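Local structure of glutathione peroxidase-like protein (3DWV) at residues L154-R157 with P161-R164; F27-L32 with Y130-K135; E66-L71 with A111-M116. The protein probably reduces hydroperoxides at the expense of tryparedoxin, as a peroxidase of the glutathione peroxidase family. The protein carries 1 engineered substitution. All coordinates share one frame; numbering follows the deposited sequence. Where two conformers were deposited one is given.

Interaction 1 of 3, residues L154-R157 with P161-R164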
# COMPACT_ATOMS: atom_id res chain seq x y z
N LEU A 154 -5.50 -3.11 4.65
CA LEU A 154 -6.64 -3.87 4.16
C LEU A 154 -7.90 -2.99 4.15
O LEU A 154 -8.23 -2.36 5.16
CB LEU A 154 -6.88 -5.08 5.03
CG LEU A 154 -7.93 -6.08 4.58
CD1 LEU A 154 -7.66 -6.75 3.24
CD2 LEU A 154 -8.02 -7.18 5.65
N ILE A 155 -8.54 -2.96 2.99
CA ILE A 155 -9.69 -2.10 2.72
C ILE A 155 -10.94 -2.98 2.57
O ILE A 155 -10.88 -4.02 1.85
CB ILE A 155 -9.44 -1.35 1.41
CG1 ILE A 155 -8.05 -0.68 1.34
CG2 ILE A 155 -10.59 -0.39 1.16
CD1 ILE A 155 -7.73 0.27 2.48
N ASP A 156 -12.06 -2.64 3.19
CA ASP A 156 -13.26 -3.49 3.07
C ASP A 156 -14.04 -3.20 1.79
O ASP A 156 -13.61 -2.41 0.95
CB ASP A 156 -14.08 -3.40 4.36
CG ASP A 156 -14.83 -2.11 4.58
OD1 ASP A 156 -14.91 -1.29 3.64
OD2 ASP A 156 -15.38 -1.83 5.70
N ARG A 157 -15.19 -3.86 1.62
CA ARG A 157 -16.11 -3.76 0.51
C ARG A 157 -16.61 -2.34 0.27
O ARG A 157 -16.97 -2.05 -0.90
CB ARG A 157 -17.35 -4.66 0.66
CG ARG A 157 -17.14 -6.04 1.25
CD ARG A 157 -18.34 -6.98 1.18
NE ARG A 157 -18.47 -7.97 2.23
CZ ARG A 157 -18.71 -9.27 2.23
NH1 ARG A 157 -18.89 -9.96 1.11
NH2 ARG A 157 -18.79 -9.97 3.38
N PRO A 161 -10.54 1.52 5.34
CA PRO A 161 -9.35 0.85 5.88
C PRO A 161 -9.67 0.16 7.22
O PRO A 161 -10.11 0.90 8.10
CB PRO A 161 -8.36 1.98 6.14
CG PRO A 161 -8.89 3.14 5.34
CD PRO A 161 -10.38 2.99 5.30
N VAL A 162 -9.46 -1.15 7.30
CA VAL A 162 -9.85 -1.90 8.50
C VAL A 162 -8.67 -2.56 9.19
O VAL A 162 -8.80 -2.95 10.35
CB VAL A 162 -10.92 -2.93 8.12
CG1 VAL A 162 -12.21 -2.17 7.80
CG2 VAL A 162 -10.53 -3.83 6.96
N GLU A 163 -7.53 -2.71 8.55
CA GLU A 163 -6.32 -3.21 9.20
C GLU A 163 -5.08 -2.58 8.56
O GLU A 163 -5.09 -2.27 7.35
CB GLU A 163 -6.16 -4.74 9.12
CG GLU A 163 -7.37 -5.57 9.43
CD GLU A 163 -7.72 -5.73 10.90
OE1 GLU A 163 -6.86 -5.47 11.77
OE2 GLU A 163 -8.89 -6.13 11.17
N ARG A 164 -4.03 -2.41 9.35
CA ARG A 164 -2.71 -2.02 8.89
C ARG A 164 -1.79 -3.23 9.17
O ARG A 164 -1.79 -3.69 10.33
CB ARG A 164 -2.09 -0.80 9.58
CG ARG A 164 -0.76 -0.33 9.01
CD ARG A 164 0.12 0.54 9.88
NE ARG A 164 -0.39 1.89 9.92
CZ ARG A 164 0.33 3.01 9.93
NH1 ARG A 164 1.65 3.02 9.92
NH2 ARG A 164 -0.33 4.15 9.96

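Interaction 2 of 3, residues F27-L32 with Y130-K135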
# COMPACT_ATOMS: atom_id res chain seq x y z
N PHE A 27 -12.23 5.95 -1.82
CA PHE A 27 -12.70 6.33 -3.17
C PHE A 27 -12.93 7.83 -3.24
O PHE A 27 -13.32 8.35 -4.30
CB PHE A 27 -13.99 5.56 -3.53
CG PHE A 27 -13.73 4.05 -3.51
CD1 PHE A 27 -12.81 3.48 -4.36
CD2 PHE A 27 -14.42 3.24 -2.62
CE1 PHE A 27 -12.58 2.11 -4.35
CE2 PHE A 27 -14.20 1.87 -2.59
CZ PHE A 27 -13.28 1.32 -3.45
N ASP A 28 -12.72 8.52 -2.13
CA ASP A 28 -12.79 9.98 -2.10
C ASP A 28 -11.48 10.62 -2.59
O ASP A 28 -11.43 11.86 -2.57
CB ASP A 28 -13.13 10.49 -0.69
CG ASP A 28 -14.55 10.26 -0.23
OD1 ASP A 28 -15.49 10.41 -1.05
OD2 ASP A 28 -14.76 9.97 0.97
N PHE A 29 -10.47 9.82 -2.97
CA PHE A 29 -9.12 10.31 -3.20
C PHE A 29 -8.68 10.11 -4.64
O PHE A 29 -9.10 9.14 -5.27
CB PHE A 29 -8.14 9.65 -2.21
CG PHE A 29 -8.51 9.96 -0.77
CD1 PHE A 29 -7.99 11.10 -0.16
CD2 PHE A 29 -9.37 9.16 -0.01
CE1 PHE A 29 -8.32 11.45 1.13
CE2 PHE A 29 -9.73 9.50 1.29
CZ PHE A 29 -9.21 10.67 1.87
N GLU A 30 -7.86 11.08 -5.11
CA GLU A 30 -7.33 11.09 -6.47
C GLU A 30 -6.16 10.14 -6.64
O GLU A 30 -5.21 10.24 -5.81
CB GLU A 30 -6.82 12.51 -6.83
CG GLU A 30 -6.43 12.59 -8.29
CD GLU A 30 -6.25 14.02 -8.77
OE1 GLU A 30 -5.95 14.87 -7.90
OE2 GLU A 30 -6.39 14.31 -9.99
N VAL A 31 -6.19 9.26 -7.61
CA VAL A 31 -5.06 8.35 -7.90
C VAL A 31 -4.75 8.41 -9.37
O VAL A 31 -5.58 8.28 -10.29
CB VAL A 31 -5.41 6.91 -7.42
CG1 VAL A 31 -4.35 5.90 -7.78
CG2 VAL A 31 -5.68 6.87 -5.90
N LEU A 32 -3.46 8.62 -9.63
CA LEU A 32 -2.89 8.44 -10.97
C LEU A 32 -2.09 7.14 -11.06
O LEU A 32 -1.35 6.76 -10.12
CB LEU A 32 -1.99 9.61 -11.37
CG LEU A 32 -2.53 11.04 -11.24
CD1 LEU A 32 -1.48 11.98 -11.86
CD2 LEU A 32 -3.90 11.23 -11.88
N TYR A 130 -3.03 8.58 1.73
CA TYR A 130 -2.18 8.01 2.78
C TYR A 130 -2.49 8.70 4.12
O TYR A 130 -2.58 8.09 5.19
CB TYR A 130 -0.67 8.07 2.37
CG TYR A 130 -0.35 6.69 1.82
CD1 TYR A 130 -0.62 6.37 0.50
CD2 TYR A 130 0.19 5.72 2.65
CE1 TYR A 130 -0.36 5.12 0.00
CE2 TYR A 130 0.44 4.46 2.13
CZ TYR A 130 0.18 4.15 0.81
OH TYR A 130 0.44 2.90 0.28
N GLU A 131 -2.67 10.02 4.11
CA GLU A 131 -3.04 10.72 5.35
C GLU A 131 -4.33 10.14 5.89
O GLU A 131 -4.42 9.92 7.12
CB GLU A 131 -3.11 12.23 5.09
CG GLU A 131 -1.63 12.63 4.78
CD GLU A 131 -0.75 12.50 6.00
OE1 GLU A 131 -0.71 13.58 6.68
OE2 GLU A 131 -0.08 11.51 6.41
N TYR A 132 -5.25 9.88 4.97
CA TYR A 132 -6.49 9.22 5.46
C TYR A 132 -6.28 7.81 5.99
O TYR A 132 -6.80 7.47 7.07
CB TYR A 132 -7.48 9.23 4.28
CG TYR A 132 -8.72 8.37 4.52
CD1 TYR A 132 -9.70 8.72 5.46
CD2 TYR A 132 -8.90 7.21 3.79
CE1 TYR A 132 -10.83 7.91 5.65
CE2 TYR A 132 -9.99 6.39 3.96
CZ TYR A 132 -10.94 6.75 4.90
OH TYR A 132 -12.02 5.90 5.03
N MET A 133 -5.59 6.91 5.27
CA MET A 133 -5.44 5.54 5.74
C MET A 133 -4.62 5.50 7.03
O MET A 133 -4.94 4.75 7.97
CB MET A 133 -4.75 4.68 4.66
CG MET A 133 -5.62 4.48 3.44
SD MET A 133 -4.93 3.29 2.26
CE MET A 133 -3.28 3.90 1.91
N LYS A 134 -3.56 6.34 7.11
CA LYS A 134 -2.70 6.35 8.30
C LYS A 134 -3.41 6.82 9.54
O LYS A 134 -3.15 6.35 10.67
CB LYS A 134 -1.47 7.24 8.04
CG LYS A 134 -0.49 6.66 7.01
CD LYS A 134 0.32 7.79 6.36
CE LYS A 134 1.32 8.41 7.31
NZ LYS A 134 2.07 9.53 6.65
N LYS A 135 -4.31 7.82 9.37
CA LYS A 135 -4.95 8.27 10.60
C LYS A 135 -6.09 7.31 10.92
O LYS A 135 -6.39 7.13 12.12
CB LYS A 135 -5.41 9.72 10.54
CG LYS A 135 -6.55 10.02 9.59
CD LYS A 135 -7.37 11.19 10.14
CE LYS A 135 -8.50 11.55 9.18
NZ LYS A 135 -7.93 11.80 7.82

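Interaction 3 of 3, residues E66-L71 with A111-M116. Unlike the reference sequence in segment 66-71: Thr-70 (reference Ala).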
# COMPACT_ATOMS: atom_id res chain seq x y z
N GLU A 66 6.46 -11.37 -1.52
CA GLU A 66 5.94 -12.72 -1.65
C GLU A 66 4.50 -12.76 -1.17
O GLU A 66 3.63 -13.34 -1.81
CB GLU A 66 6.74 -13.73 -0.84
CG GLU A 66 8.19 -13.99 -1.21
CD GLU A 66 8.89 -14.74 -0.09
OE1 GLU A 66 8.70 -15.98 0.02
OE2 GLU A 66 9.60 -14.09 0.70
N THR A 67 4.28 -12.10 -0.03
CA THR A 67 2.94 -12.07 0.57
C THR A 67 1.95 -11.38 -0.35
O THR A 67 0.91 -11.98 -0.64
CB THR A 67 2.96 -11.38 1.93
OG1 THR A 67 3.75 -12.21 2.79
CG2 THR A 67 1.57 -11.36 2.54
N ALA A 68 2.28 -10.18 -0.80
CA ALA A 68 1.35 -9.45 -1.70
C ALA A 68 1.07 -10.28 -2.95
O ALA A 68 -0.06 -10.33 -3.41
CB ALA A 68 1.90 -8.10 -2.15
N THR A 69 2.07 -10.93 -3.54
CA THR A 69 1.85 -11.61 -4.82
C THR A 69 1.01 -12.87 -4.62
O THR A 69 0.09 -13.18 -5.40
CB THR A 69 3.22 -11.95 -5.43
OG1 THR A 69 3.92 -10.71 -5.74
CG2 THR A 69 3.06 -12.76 -6.71
N THR A 70 1.38 -13.59 -3.56
CA THR A 70 0.59 -14.76 -3.19
C THR A 70 -0.88 -14.43 -3.00
O THR A 70 -1.74 -15.14 -3.54
CB THR A 70 1.11 -15.39 -1.89
OG1 THR A 70 2.47 -15.82 -2.13
CG2 THR A 70 0.24 -16.60 -1.53
N LEU A 71 -1.18 -13.35 -2.24
CA LEU A 71 -2.60 -13.05 -1.98
C LEU A 71 -3.28 -12.58 -3.25
O LEU A 71 -4.42 -13.00 -3.54
CB LEU A 71 -2.76 -11.96 -0.92
CG LEU A 71 -2.34 -12.34 0.50
CD1 LEU A 71 -2.15 -11.13 1.41
CD2 LEU A 71 -3.37 -13.29 1.07
N ALA A 111 5.79 -6.02 -10.74
CA ALA A 111 4.83 -6.93 -10.14
C ALA A 111 3.66 -7.30 -11.07
O ALA A 111 3.33 -6.69 -12.09
CB ALA A 111 4.28 -6.29 -8.87
N GLU A 112 2.93 -8.35 -10.67
CA GLU A 112 1.77 -8.80 -11.42
C GLU A 112 0.54 -7.93 -11.19
O GLU A 112 -0.41 -7.93 -11.98
CB GLU A 112 1.50 -10.22 -10.95
CG GLU A 112 2.29 -11.28 -11.71
CD GLU A 112 1.69 -12.64 -11.36
OE1 GLU A 112 0.57 -12.93 -11.86
OE2 GLU A 112 2.36 -13.33 -10.58
N PHE A 113 0.56 -7.19 -10.07
CA PHE A 113 -0.58 -6.35 -9.66
C PHE A 113 -0.34 -4.91 -10.09
O PHE A 113 0.82 -4.60 -10.42
CB PHE A 113 -0.81 -6.46 -8.16
CG PHE A 113 0.42 -6.52 -7.27
CD1 PHE A 113 1.10 -5.38 -6.91
CD2 PHE A 113 0.95 -7.69 -6.78
CE1 PHE A 113 2.22 -5.35 -6.09
CE2 PHE A 113 2.05 -7.72 -5.95
CZ PHE A 113 2.74 -6.55 -5.61
N PRO A 114 -1.33 -4.03 -10.11
CA PRO A 114 -1.13 -2.62 -10.50
C PRO A 114 -0.21 -1.82 -9.59
O PRO A 114 -0.27 -1.86 -8.36
CB PRO A 114 -2.54 -2.02 -10.41
CG PRO A 114 -3.42 -3.21 -10.72
CD PRO A 114 -2.77 -4.31 -9.88
N ILE A 115 0.61 -1.02 -10.30
CA ILE A 115 1.52 -0.10 -9.61
C ILE A 115 1.17 1.31 -10.06
O ILE A 115 0.98 1.60 -11.25
CB ILE A 115 3.00 -0.37 -9.88
CG1 ILE A 115 3.40 -1.83 -9.63
CG2 ILE A 115 3.91 0.57 -9.11
CD1 ILE A 115 4.64 -2.27 -10.34
N MET A 116 1.06 2.17 -9.07
CA MET A 116 0.58 3.52 -9.32
C MET A 116 1.76 4.47 -9.55
O MET A 116 2.93 4.09 -9.45
CB MET A 116 -0.36 3.97 -8.19
CG MET A 116 -1.54 3.01 -7.97
SD MET A 116 -2.76 3.03 -9.30
CE MET A 116 -2.51 1.44 -10.08

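Interaction 1 of 3, residues L154-R157 with P161-R164
Asp-156 and Val-162 cross at about a right angle, with carboxylate OD2 of Asp-156 3.8 Å from Val-162 CG1. Its other oxygen, OD1, turns back into the connecting turn and accepts from the backbone N of Asp-158 and of Val-160. The second flat group is the Leu-154 carbonyl, which Val-162 N approaches almost end-on: N to O is 2.7 Å, with 176° at the hydrogen. Glu-163 N reaches the same oxygen only weakly, at 3.5 Å. Two successive residues thus face Leu-154, the defining feature of a classic beta bulge, here in the antiparallel hairpin of strands 152-155 and 161-165. Beyond the bulge, Leu-154 N donates to Glu-163 O at 2.9 Å, tilted 26° from that carbonyl plane. Val-162 CG2, wedged between its own backbone N and carbonyl carbon (chi1 -70° for CG1), comes within 3.3 Å of Leu-154 O. On the face carrying Leu-154 and Glu-163 the two side chains run side by side, CD2 of the leucine near CG of the glutamate, against helix 171-181, where both touch Lys-177. On the other face, Ile-155 CD1 lies 3.8 Å from Pro-161 CA, and both residues pack against Met-133 of helix 128-136.

Interaction 2 of 3, residues F27-L32 with Y130-K135
Phe-29 and Tyr-132 carry this contact between them, and it illustrates how a single aromatic pair can fasten a loop to a helix. The tight part is small. Phe-29 CZ is closest to the CB methylene of Tyr-132, at 3.3 Å, and is also close to Tyr-132 CG, while Phe-29 CE2 lies 3.5 Å from Tyr-132 CD2. The far end of the phenylalanine ring is therefore pushed against the root of the tyrosine. The ring planes are near parallel, at 26°, but slid apart, with centroids at 5.1 Å, and they barely overlap. Tyr-132 reaches this position because its CG stands anti to the backbone N (chi1 170°), which swings the ring out from the helix and across Phe-29.

Around this pair the contact is loose. Asp-28 directs its CB toward the helix, yet its side chain stops short of contact, and OD2 accepts from Ser-24 N. Lys-135, exposed and modelled in two conformers, bends back toward the loop without touching it. On another flank of the helix, Glu-131 and Lys-134 form a salt bridge, OE2 to NZ at 2.9 Å; NZ also donates to Val-121 O and Asn-122 OD1, so three acceptors hold the ammonium group.

On the sheet-facing side of the helix, Met-133 CE sits 3.5 Å above the plane of the Tyr-130 ring, over its centre, a close methyl-to-face contact. These two residues turn to the sheet: Tyr-130 rests on Ile-51 and Asn-53 of strand 49-54, and Met-133 on Ile-51, Phe-153 and Ile-155. Tyr-132 also packs on Pro-161 of strand 161-165; helix 128-136 thus packs on one face of the sheet, with the N-terminal loop alongside it.

Interaction 3 of 3, residues E66-L71 with A111-M116
Thr-69 and Glu-112 have the nearest CA atoms, 7.2 Å apart, where residues 66-71 of helix 64-75 pass the irregular 111-116. No hydrogen bond joins the two segments, and side chains fill the space between them. The helix is reinforced from within: Glu-66 O accepts from Thr-70 N and, from the opposite face of its plane, from Thr-70 OG1 at 2.8 Å, Thr-70 being a departure from the reference sequence.

Phe-113 is the central side chain. Its CG is squeezed between the backbone N and the carbonyl carbon (chi1 39°); its CB is directed toward the helix, and the ring reaches Ala-68 and Thr-69 through CE2. Thr-69 OG1 lies near the ring plane, at the edge, 3.5 Å from Phe-113 CE2, while its own hydrogen bond goes to Tyr-65 O. Ala-68 CB meets the same ring obliquely, at 3.8 Å from Phe-113 CE2. One face receives Ala-111 CB, 3.5 Å above the plane and offset toward the rim. At the exposed margin, Glu-112 OE2 passes 4.0 Å from Thr-69 CG2 and is bound by Asn-73 ND2.

Phe-113 also packs on Val-82 and Ala-84, while Pro-114 and Met-116 are hydrogen-bonded to Ala-84 through the backbone. The segment thus borders strand 81-86, at the end of the beta-alpha-beta crossover that runs from strand 49-54 through helix 64-75, a core element of the thioredoxin fold.

The three contacts are spread over one thioredoxin-like domain, a central mixed sheet between helical layers. Interactions 1 and 2 are neighbours, with centres about 12 Å apart, and touch where Pro-161 and Ile-155 meet Tyr-132 and Met-133 of helix 128-136. Interaction 3 lies across the chain's centre from interaction 2, about 19 Å away, and about 17 Å from interaction 1, centre to centre; it meets interaction 2 through Val-31 and Leu-32 against Met-116. Along the chain, interaction 3 is nested within the loop closed by interaction 2, and the hairpin of interaction 1 follows both. Together they join the N-terminal loop, helices on both sheet faces and the edge hairpin; segment 111-116 also borders the other edge strand, 81-86.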